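Long-range contacts in DNA polymerase III, beta subunit (Thermotoga maritima, PDB 1VPK), which probably tethers DNA polymerases and other proteins to DNA for processive replication, forming a ring-shaped head-to-tail homodimer around the duplex: residues A58-T63 against S206-K211; T131-G136 against T226-G231; F155-D160 against L180-G185; A201-S206 against M245-A250. All blocks are in the same frame, centred on the assembly; numbering follows the deposited sequence.

Interactions 1, 2 and 4 crowd round one large antiparallel sheet to which the N-terminal and central domains both contribute strands; interaction 3 lies on the sheet shared by the central and C-terminal domains. Interaction 3 is the buried one, built from alanines, backbone and a water. Interaction 4, partly buried, joins those two sheets with leucines, valines and one straight backbone bond. Interaction 1 is also partly buried but polar, with a salt bridge and hydroxyls at a helix start; it shares Ser206 with interaction 4. Interaction 2 is a surface contact in which an arginine and an aspartate hold the interdomain linker, and its Tyr229 packs on Phe203 and Val247 of interaction 4.

Interaction 1: A58-T63 against S206-K211; sequences ATDLET and SLKSMK
Thr63 and Ser209 mark the closest approach of the two backbones, 5.8 Å from CA to CA, where the turn after strand 53-59 meets the first turn of helix 207-218. Asp60 braces that turn from within. Its OD1 accepts from the backbone N of Glu62, an Asx turn, and from that of Thr63 in a nearly straight bond (171°). The other oxygen, OD2, faces the helix and takes Lys208 NZ on its anti lone pair at 2.9 Å, a salt bridge; the bent lysine chain also carries NZ to Leu33 O. Putting an alanine at Asp60 would probably leave the lysine without its carboxylate mate and the turn without the acceptor that ties it together. Glu62 reaches out on an extended chain, CG anti to its own N (chi1 164°), to the helix N-cap. There Ser206 OG donates to Glu62 OE1 at 2.7 Å, from well above the carboxylate plane. The same OG accepts from Ser209 N at 3.0 Å, a capping bond, so the serine is gripped both as donor and as acceptor. One turn along, Ser209 OG comes within 2.7 Å of Thr63 OG1, hydroxyl against hydroxyl. Met245 of strand 241-246 packs against both Thr63 and Ser209, and the neighbouring Arg246 pairs with the Glu62 backbone, so the turn between strands 53-59 and 63-68, strand 241-246 and the start of helix 207-218 meet at one place.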
# COMPACT_ATOMS: atom_id res chain seq x y z
N ALA A 58 27.01 9.95 1.72
CA ALA A 58 25.80 10.78 1.77
C ALA A 58 25.81 11.51 3.10
O ALA A 58 26.30 10.96 4.12
CB ALA A 58 24.61 9.94 1.68
N THR A 59 25.32 12.74 3.11
CA THR A 59 25.13 13.45 4.35
C THR A 59 24.02 14.48 4.20
O THR A 59 23.79 15.01 3.10
CB THR A 59 26.42 14.16 4.79
OG1 THR A 59 26.26 14.68 6.11
CG2 THR A 59 26.79 15.35 3.85
N ASP A 60 23.40 14.79 5.31
CA ASP A 60 22.58 15.98 5.47
C ASP A 60 23.17 16.96 6.48
O ASP A 60 22.47 17.81 6.97
CB ASP A 60 21.19 15.58 5.93
CG ASP A 60 21.17 14.91 7.28
OD1 ASP A 60 22.18 14.93 8.02
OD2 ASP A 60 20.11 14.35 7.62
N LEU A 61 24.44 16.84 6.78
CA LEU A 61 25.14 17.68 7.76
C LEU A 61 24.89 17.33 9.23
O LEU A 61 25.59 17.84 10.12
CB LEU A 61 24.88 19.19 7.52
CG LEU A 61 25.15 19.77 6.11
CD1 LEU A 61 25.08 21.25 6.18
CD2 LEU A 61 26.51 19.35 5.60
N GLU A 62 23.91 16.48 9.51
CA GLU A 62 23.73 15.95 10.88
C GLU A 62 24.16 14.48 10.92
O GLU A 62 24.83 14.09 11.87
CB GLU A 62 22.28 16.11 11.35
CG GLU A 62 21.93 15.23 12.57
CD GLU A 62 20.48 15.39 13.02
OE1 GLU A 62 19.58 14.88 12.29
OE2 GLU A 62 20.29 16.02 14.11
N THR A 63 23.79 13.69 9.90
CA THR A 63 24.26 12.31 9.72
C THR A 63 25.16 12.25 8.45
O THR A 63 24.82 12.86 7.43
CB THR A 63 23.05 11.32 9.55
OG1 THR A 63 22.09 11.47 10.60
CG2 THR A 63 23.54 9.82 9.47
N SER A 206 18.81 12.00 16.73
CA SER A 206 17.59 12.45 16.03
C SER A 206 16.90 11.26 15.38
O SER A 206 17.52 10.21 15.13
CB SER A 206 17.89 13.51 14.95
OG SER A 206 18.43 12.92 13.74
N LEU A 207 15.61 11.43 15.08
CA LEU A 207 14.87 10.38 14.43
C LEU A 207 15.46 10.08 13.05
O LEU A 207 15.60 8.90 12.70
CB LEU A 207 13.40 10.74 14.33
CG LEU A 207 12.45 9.70 13.72
CD1 LEU A 207 12.58 8.35 14.39
CD2 LEU A 207 11.06 10.24 13.85
N LYS A 208 15.84 11.12 12.30
CA LYS A 208 16.48 10.92 11.00
C LYS A 208 17.80 10.11 11.13
O LYS A 208 18.05 9.21 10.34
CB LYS A 208 16.68 12.24 10.25
CG LYS A 208 17.37 11.99 8.89
CD LYS A 208 16.79 12.65 7.69
CE LYS A 208 17.71 12.44 6.46
NZ LYS A 208 17.97 13.68 5.78
N SER A 209 18.60 10.39 12.16
CA SER A 209 19.83 9.67 12.38
C SER A 209 19.54 8.20 12.68
O SER A 209 20.18 7.31 12.15
CB SER A 209 20.63 10.29 13.52
OG SER A 209 21.25 11.50 13.15
N MET A 210 18.52 7.97 13.50
CA MET A 210 18.09 6.64 13.91
C MET A 210 17.54 5.75 12.82
O MET A 210 17.77 4.53 12.86
CB MET A 210 17.10 6.77 15.07
CG MET A 210 17.78 7.24 16.35
SD MET A 210 19.09 6.16 16.93
CE MET A 210 18.27 4.59 17.27
N LYS A 211 16.86 6.35 11.85
CA LYS A 211 16.42 5.65 10.65
C LYS A 211 17.61 5.21 9.77
O LYS A 211 17.57 4.15 9.10
CB LYS A 211 15.44 6.54 9.88
CG LYS A 211 14.09 6.66 10.64
CD LYS A 211 13.04 7.45 9.84
CE LYS A 211 11.71 7.81 10.63
NZ LYS A 211 11.14 9.14 10.07

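Interaction 2: T131-G136 against T226-G231; sequences TPAESG and TVRYDG
Arg228 presents the edge of its guanidinium, not a face, to the loop 131-136: Ala133 O, Glu134 O and Pro132 CB all lie there, close to its plane. On the neighbouring Tyr229 ring, Gly231 N sits over one face, toward the rim. The firm bond of the arginine is NH2 to Ala133 O, 2.9 Å and only 6° out of the guanidinium plane, though tilted from the plane of the carbonyl. NE adds weak bonds to Glu134 O at 3.1 Å and to Ala133 O, and Pro132 CB rests 3.5 Å from NH2. The chain folds at chi3 (58°), which turns the NE and NH2 edge onto the loop. A leucine in its place would probably leave both carbonyls without these donors and that part of the loop freer to shift. Two residues on, Asp230 OD2 accepts from Glu134 N at 2.6 Å, nearly straight at 169°, so the Ala133-Glu134 peptide is gripped at both its C=O and its N-H; OD1 takes Arg232 N and Arg233 N in its own turn. Ala133 CB lies 3.4 Å from Asp230 OD2. Further along the loop, Gly136 CA makes a CH...O contact at 3.3 Å with Tyr229 O, the residue before the aspartate. The arrangement is that of an interdomain linker: leaving the N-terminal domain, it is pinned to the hairpin of strands 224-229 and 233-237 before becoming edge strand 137-142.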
# COMPACT_ATOMS: atom_id res chain seq x y z
N THR A 131 33.92 12.64 8.59
CA THR A 131 34.92 12.07 9.50
C THR A 131 34.31 11.51 10.78
O THR A 131 33.26 11.99 11.25
CB THR A 131 36.01 13.07 9.88
OG1 THR A 131 35.48 14.06 10.77
CG2 THR A 131 36.61 13.76 8.63
N PRO A 132 34.96 10.47 11.34
CA PRO A 132 34.38 9.77 12.46
C PRO A 132 34.49 10.55 13.77
O PRO A 132 35.21 11.54 13.85
CB PRO A 132 35.20 8.46 12.53
CG PRO A 132 36.05 8.43 11.31
CD PRO A 132 36.23 9.84 10.91
N ALA A 133 33.78 10.05 14.77
CA ALA A 133 33.89 10.59 16.12
C ALA A 133 35.33 10.39 16.60
O ALA A 133 36.05 9.52 16.13
CB ALA A 133 32.95 9.91 17.00
N GLU A 134 35.71 11.20 17.57
CA GLU A 134 37.02 11.13 18.19
C GLU A 134 36.97 10.04 19.23
O GLU A 134 35.94 9.37 19.39
CB GLU A 134 37.34 12.45 18.89
CG GLU A 134 37.19 13.66 18.00
CD GLU A 134 38.44 13.96 17.25
OE1 GLU A 134 39.25 14.69 17.83
OE2 GLU A 134 38.59 13.50 16.10
N SER A 135 38.08 9.87 19.94
CA SER A 135 38.14 8.96 21.08
C SER A 135 37.13 9.37 22.11
O SER A 135 36.90 10.56 22.34
CB SER A 135 39.51 9.00 21.73
OG SER A 135 39.76 10.33 22.14
N GLY A 136 36.54 8.38 22.76
CA GLY A 136 35.61 8.66 23.83
C GLY A 136 35.19 7.40 24.51
O GLY A 136 35.99 6.75 25.14
N THR A 226 30.28 -1.62 15.94
CA THR A 226 30.95 -0.77 16.93
C THR A 226 30.30 0.60 17.03
O THR A 226 29.98 1.21 16.02
CB THR A 226 32.44 -0.55 16.58
OG1 THR A 226 33.09 -1.82 16.49
CG2 THR A 226 33.11 0.30 17.64
N VAL A 227 30.17 1.08 18.27
CA VAL A 227 29.60 2.41 18.56
C VAL A 227 30.63 3.18 19.34
O VAL A 227 31.18 2.64 20.27
CB VAL A 227 28.36 2.29 19.42
CG1 VAL A 227 27.85 3.68 19.87
CG2 VAL A 227 27.26 1.47 18.66
N ARG A 228 30.88 4.41 18.97
CA ARG A 228 31.79 5.31 19.72
C ARG A 228 31.16 6.68 19.90
O ARG A 228 30.60 7.27 18.94
CB ARG A 228 33.13 5.47 19.01
CG ARG A 228 34.21 6.19 19.88
CD ARG A 228 35.61 6.12 19.23
NE ARG A 228 35.60 6.71 17.90
CZ ARG A 228 35.50 6.04 16.74
NH1 ARG A 228 35.36 4.71 16.72
NH2 ARG A 228 35.48 6.71 15.59
N TYR A 229 31.27 7.21 21.10
CA TYR A 229 30.70 8.48 21.44
C TYR A 229 31.79 9.38 21.98
O TYR A 229 32.50 8.99 22.92
CB TYR A 229 29.61 8.27 22.49
CG TYR A 229 29.04 9.53 23.14
CD1 TYR A 229 28.49 10.51 22.39
CD2 TYR A 229 29.04 9.69 24.54
CE1 TYR A 229 27.97 11.67 22.98
CE2 TYR A 229 28.49 10.85 25.14
CZ TYR A 229 27.95 11.83 24.33
OH TYR A 229 27.41 13.00 24.84
N ASP A 230 31.92 10.58 21.41
CA ASP A 230 33.00 11.51 21.86
C ASP A 230 32.53 12.76 22.59
O ASP A 230 33.33 13.66 22.85
CB ASP A 230 33.96 11.88 20.70
CG ASP A 230 33.30 12.70 19.60
OD1 ASP A 230 32.17 13.22 19.80
OD2 ASP A 230 33.91 12.77 18.50
N GLY A 231 31.26 12.81 22.96
CA GLY A 231 30.69 13.99 23.61
C GLY A 231 29.92 14.86 22.64
O GLY A 231 29.08 15.65 23.04

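Interaction 3: F155-D160 against L180-G185; sequences FAAAKD and LVASDG
Ala158 and Asp184 bring the backbones within 4.1 Å, CA to CA, as the loop after helix 143-153 passes the end of strand 177-183; what joins them directly is a weak bond from Ala158 N to Ser183 O at 3.3 Å. Around it the fit depends on small side chains. Ala182 CB points at the loop and meets Ala157 CB at 4.2 Å, while Ala156 CB sits 3.7 Å from the carbonyl oxygen Ala182 O and covers one face of the Phe155 ring near its rim. Ala158 CB lies alongside Asp184 CB. The segment 180-185 is the end of strand 177-183 running into the tight turn of the hairpin with strand 187-194. Ser183 OG accepts from Gly185 N at 3.1 Å in an almost straight bond (172°), an ST turn, and is also bonded to Arg187 O across the hairpin. The backbone sets Asp184 CB 3.3 Å from Ala156 O; from there a chi1 of 68°, with CG between the backbone N and the carbonyl carbon, brings OD2 to a salt bridge with Arg187 and to a water. OD1 accepts from Phe186 N. OD2 accepts a hydrogen bond from that water at 2.9 Å, and the water donates a second to Ala157 O at 2.8 Å. Lys159 NZ donates weakly to this water, so the lysine and the aspartate are linked through it with their charged ends well apart. On the far end of the loop the Phe155 ring stacks with His341 of helix 332-341, where the central domain meets the C-terminal one.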
# COMPACT_ATOMS: atom_id res chain seq x y z
N PHE A 155 9.21 3.64 16.88
CA PHE A 155 7.85 4.08 16.60
C PHE A 155 7.23 5.09 17.57
O PHE A 155 6.27 5.76 17.23
CB PHE A 155 6.89 2.90 16.51
CG PHE A 155 6.47 2.35 17.87
CD1 PHE A 155 7.24 1.37 18.50
CD2 PHE A 155 5.30 2.76 18.47
CE1 PHE A 155 6.85 0.86 19.70
CE2 PHE A 155 4.90 2.26 19.69
CZ PHE A 155 5.69 1.30 20.30
N ALA A 156 7.75 5.16 18.80
CA ALA A 156 7.16 6.02 19.81
C ALA A 156 7.79 7.44 19.78
O ALA A 156 7.27 8.35 20.44
CB ALA A 156 7.31 5.37 21.17
N ALA A 157 8.85 7.65 18.99
CA ALA A 157 9.46 8.98 18.86
C ALA A 157 8.52 9.97 18.23
O ALA A 157 7.78 9.62 17.31
CB ALA A 157 10.72 8.91 18.04
N ALA A 158 8.55 11.21 18.72
CA ALA A 158 7.86 12.33 18.07
C ALA A 158 8.31 12.46 16.61
O ALA A 158 9.51 12.40 16.31
CB ALA A 158 8.12 13.64 18.81
N LYS A 159 7.34 12.60 15.73
CA LYS A 159 7.63 12.79 14.29
C LYS A 159 7.82 14.27 13.95
O LYS A 159 8.37 14.60 12.91
CB LYS A 159 6.54 12.16 13.43
CG LYS A 159 6.62 10.65 13.44
CD LYS A 159 5.47 10.01 12.73
CE LYS A 159 5.34 8.55 13.15
NZ LYS A 159 4.68 8.43 14.49
N ASP A 160 7.34 15.15 14.84
CA ASP A 160 7.48 16.59 14.67
C ASP A 160 8.91 16.99 15.03
O ASP A 160 9.27 17.03 16.20
CB ASP A 160 6.50 17.32 15.58
CG ASP A 160 6.59 18.84 15.45
OD1 ASP A 160 7.41 19.35 14.64
OD2 ASP A 160 5.81 19.54 16.14
N LEU A 180 17.51 1.96 25.40
CA LEU A 180 17.01 2.89 24.45
C LEU A 180 15.62 3.34 24.85
O LEU A 180 14.82 2.53 25.29
CB LEU A 180 16.92 2.22 23.08
CG LEU A 180 18.19 1.72 22.43
CD1 LEU A 180 17.85 1.21 21.00
CD2 LEU A 180 19.25 2.84 22.40
N VAL A 181 15.35 4.63 24.68
CA VAL A 181 14.06 5.21 25.05
C VAL A 181 13.58 6.15 23.97
O VAL A 181 14.35 6.92 23.44
CB VAL A 181 14.14 6.00 26.38
CG1 VAL A 181 12.71 6.29 26.93
CG2 VAL A 181 14.89 5.23 27.41
N ALA A 182 12.30 6.11 23.68
CA ALA A 182 11.71 7.06 22.76
C ALA A 182 10.33 7.41 23.25
O ALA A 182 9.64 6.55 23.83
CB ALA A 182 11.63 6.46 21.32
N SER A 183 9.93 8.65 23.01
CA SER A 183 8.63 9.14 23.44
C SER A 183 8.19 10.31 22.58
O SER A 183 9.03 10.99 21.99
CB SER A 183 8.71 9.64 24.89
OG SER A 183 7.47 10.20 25.28
N ASP A 184 6.88 10.55 22.54
CA ASP A 184 6.32 11.66 21.85
C ASP A 184 5.46 12.52 22.76
O ASP A 184 4.67 13.36 22.28
CB ASP A 184 5.53 11.19 20.63
CG ASP A 184 4.26 10.41 20.98
OD1 ASP A 184 3.92 10.19 22.18
OD2 ASP A 184 3.62 10.00 20.00
N GLY A 185 5.60 12.31 24.07
CA GLY A 185 4.78 13.05 25.04
C GLY A 185 3.45 12.42 25.39
O GLY A 185 2.86 12.70 26.44
O HOH W 1 4.97 9.37 17.50

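Interaction 4: A201-S206 against M245-A250; sequences ASFLLS and MRVVDA
Leu204 and Val248 sit on segments whose touching parts run 103° apart, so no strand pairing develops; instead one very straight backbone bond joins them, Val248 N to Leu204 O at 2.7 Å and 178°. Waters complete the junction further along both backbones: one bridges Leu204 N to Val248 O, another Ser206 N to Arg246 O. The side chains close round this bond. A chi1 of -180° stretches Leu204 away from its backbone N and swings CD2 across Val248, 3.6 Å from its CB. Val248 in turn pushes CG2 over the backbone toward Ser206 N, 3.4 Å away. On the other face of the strand, Leu205 reaches back to 245-250. Its CD2 wedges between Met245 CB at 4.1 Å and Val247 CG2 at 4.0 Å, crossing both side chains at about a right angle. That Val247 CG2 also lies 3.7 Å from Phe203 CB. Strand 201-206 is outermost, within this chain, in the sheet shared by the central and C-terminal domains, and 241-246 an inner strand of the sheet shared by the N-terminal and central domains; the two meet here, with Phe203 stacked on Trp171 and helix 207-218 packing over Met245 through Ser209 and Val213.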
# COMPACT_ATOMS: atom_id res chain seq x y z
N ALA A 201 27.40 6.62 29.99
CA ALA A 201 27.19 7.67 29.00
C ALA A 201 25.75 7.72 28.59
O ALA A 201 25.02 6.73 28.72
CB ALA A 201 28.07 7.42 27.76
N SER A 202 25.32 8.87 28.08
CA SER A 202 24.00 9.00 27.46
C SER A 202 24.01 10.14 26.42
O SER A 202 24.83 11.05 26.51
CB SER A 202 22.92 9.23 28.53
OG SER A 202 23.05 10.53 29.07
N PHE A 203 23.12 10.02 25.42
CA PHE A 203 23.01 10.98 24.34
C PHE A 203 21.68 10.78 23.59
O PHE A 203 21.10 9.69 23.60
CB PHE A 203 24.19 10.83 23.38
CG PHE A 203 24.45 9.40 22.92
CD1 PHE A 203 23.77 8.87 21.82
CD2 PHE A 203 25.41 8.61 23.58
CE1 PHE A 203 24.01 7.58 21.39
CE2 PHE A 203 25.67 7.32 23.15
CZ PHE A 203 24.97 6.79 22.08
N LEU A 204 21.23 11.83 22.92
CA LEU A 204 20.04 11.77 22.08
C LEU A 204 20.47 11.81 20.61
O LEU A 204 21.24 12.67 20.21
CB LEU A 204 19.16 12.96 22.40
CG LEU A 204 17.84 13.13 21.65
CD1 LEU A 204 16.88 12.02 21.86
CD2 LEU A 204 17.21 14.47 22.01
N LEU A 205 20.02 10.84 19.83
CA LEU A 205 20.18 10.90 18.38
C LEU A 205 18.81 11.18 17.77
O LEU A 205 17.77 10.66 18.25
CB LEU A 205 20.77 9.59 17.84
CG LEU A 205 22.19 9.19 18.32
CD1 LEU A 205 22.55 7.85 17.73
CD2 LEU A 205 23.27 10.26 18.00
N SER A 206 18.81 12.00 16.73
CA SER A 206 17.59 12.45 16.03
C SER A 206 16.90 11.26 15.38
O SER A 206 17.52 10.21 15.13
CB SER A 206 17.89 13.51 14.95
OG SER A 206 18.43 12.92 13.74
N MET A 245 27.06 10.61 13.44
CA MET A 245 25.87 11.41 13.69
C MET A 245 26.15 12.43 14.75
O MET A 245 26.66 12.06 15.81
CB MET A 245 24.75 10.50 14.16
CG MET A 245 24.27 9.57 13.13
SD MET A 245 23.62 8.01 13.74
CE MET A 245 25.09 7.26 14.50
N ARG A 246 25.80 13.69 14.52
CA ARG A 246 25.88 14.70 15.59
C ARG A 246 24.76 14.50 16.55
O ARG A 246 23.61 14.35 16.17
CB ARG A 246 25.85 16.14 15.08
CG ARG A 246 27.07 16.50 14.18
CD ARG A 246 26.90 17.86 13.47
NE ARG A 246 26.59 18.96 14.39
CZ ARG A 246 27.50 19.67 15.07
NH1 ARG A 246 28.80 19.40 14.95
NH2 ARG A 246 27.11 20.66 15.87
N VAL A 247 25.11 14.55 17.83
CA VAL A 247 24.19 14.31 18.93
C VAL A 247 23.15 15.44 19.04
O VAL A 247 23.46 16.54 18.66
CB VAL A 247 25.12 14.13 20.18
CG1 VAL A 247 24.74 14.97 21.35
CG2 VAL A 247 25.33 12.67 20.40
N VAL A 248 21.93 15.18 19.47
CA VAL A 248 21.00 16.30 19.55
C VAL A 248 21.34 17.26 20.72
O VAL A 248 21.54 16.83 21.85
CB VAL A 248 19.56 15.85 19.61
CG1 VAL A 248 18.63 17.05 19.66
CG2 VAL A 248 19.23 14.97 18.40
N ASP A 249 21.38 18.55 20.45
CA ASP A 249 21.63 19.54 21.48
C ASP A 249 20.34 19.88 22.25
O ASP A 249 19.84 21.00 22.19
CB ASP A 249 22.20 20.78 20.86
CG ASP A 249 22.60 21.79 21.88
OD1 ASP A 249 22.57 21.48 23.09
OD2 ASP A 249 22.95 22.89 21.46
N ALA A 250 19.80 18.90 22.94
CA ALA A 250 18.59 19.09 23.67
C ALA A 250 18.61 18.09 24.78
O ALA A 250 19.22 17.02 24.66
CB ALA A 250 17.39 18.86 22.76
O HOH W 2 22.23 14.52 23.25
O HOH W 3 21.42 12.95 15.53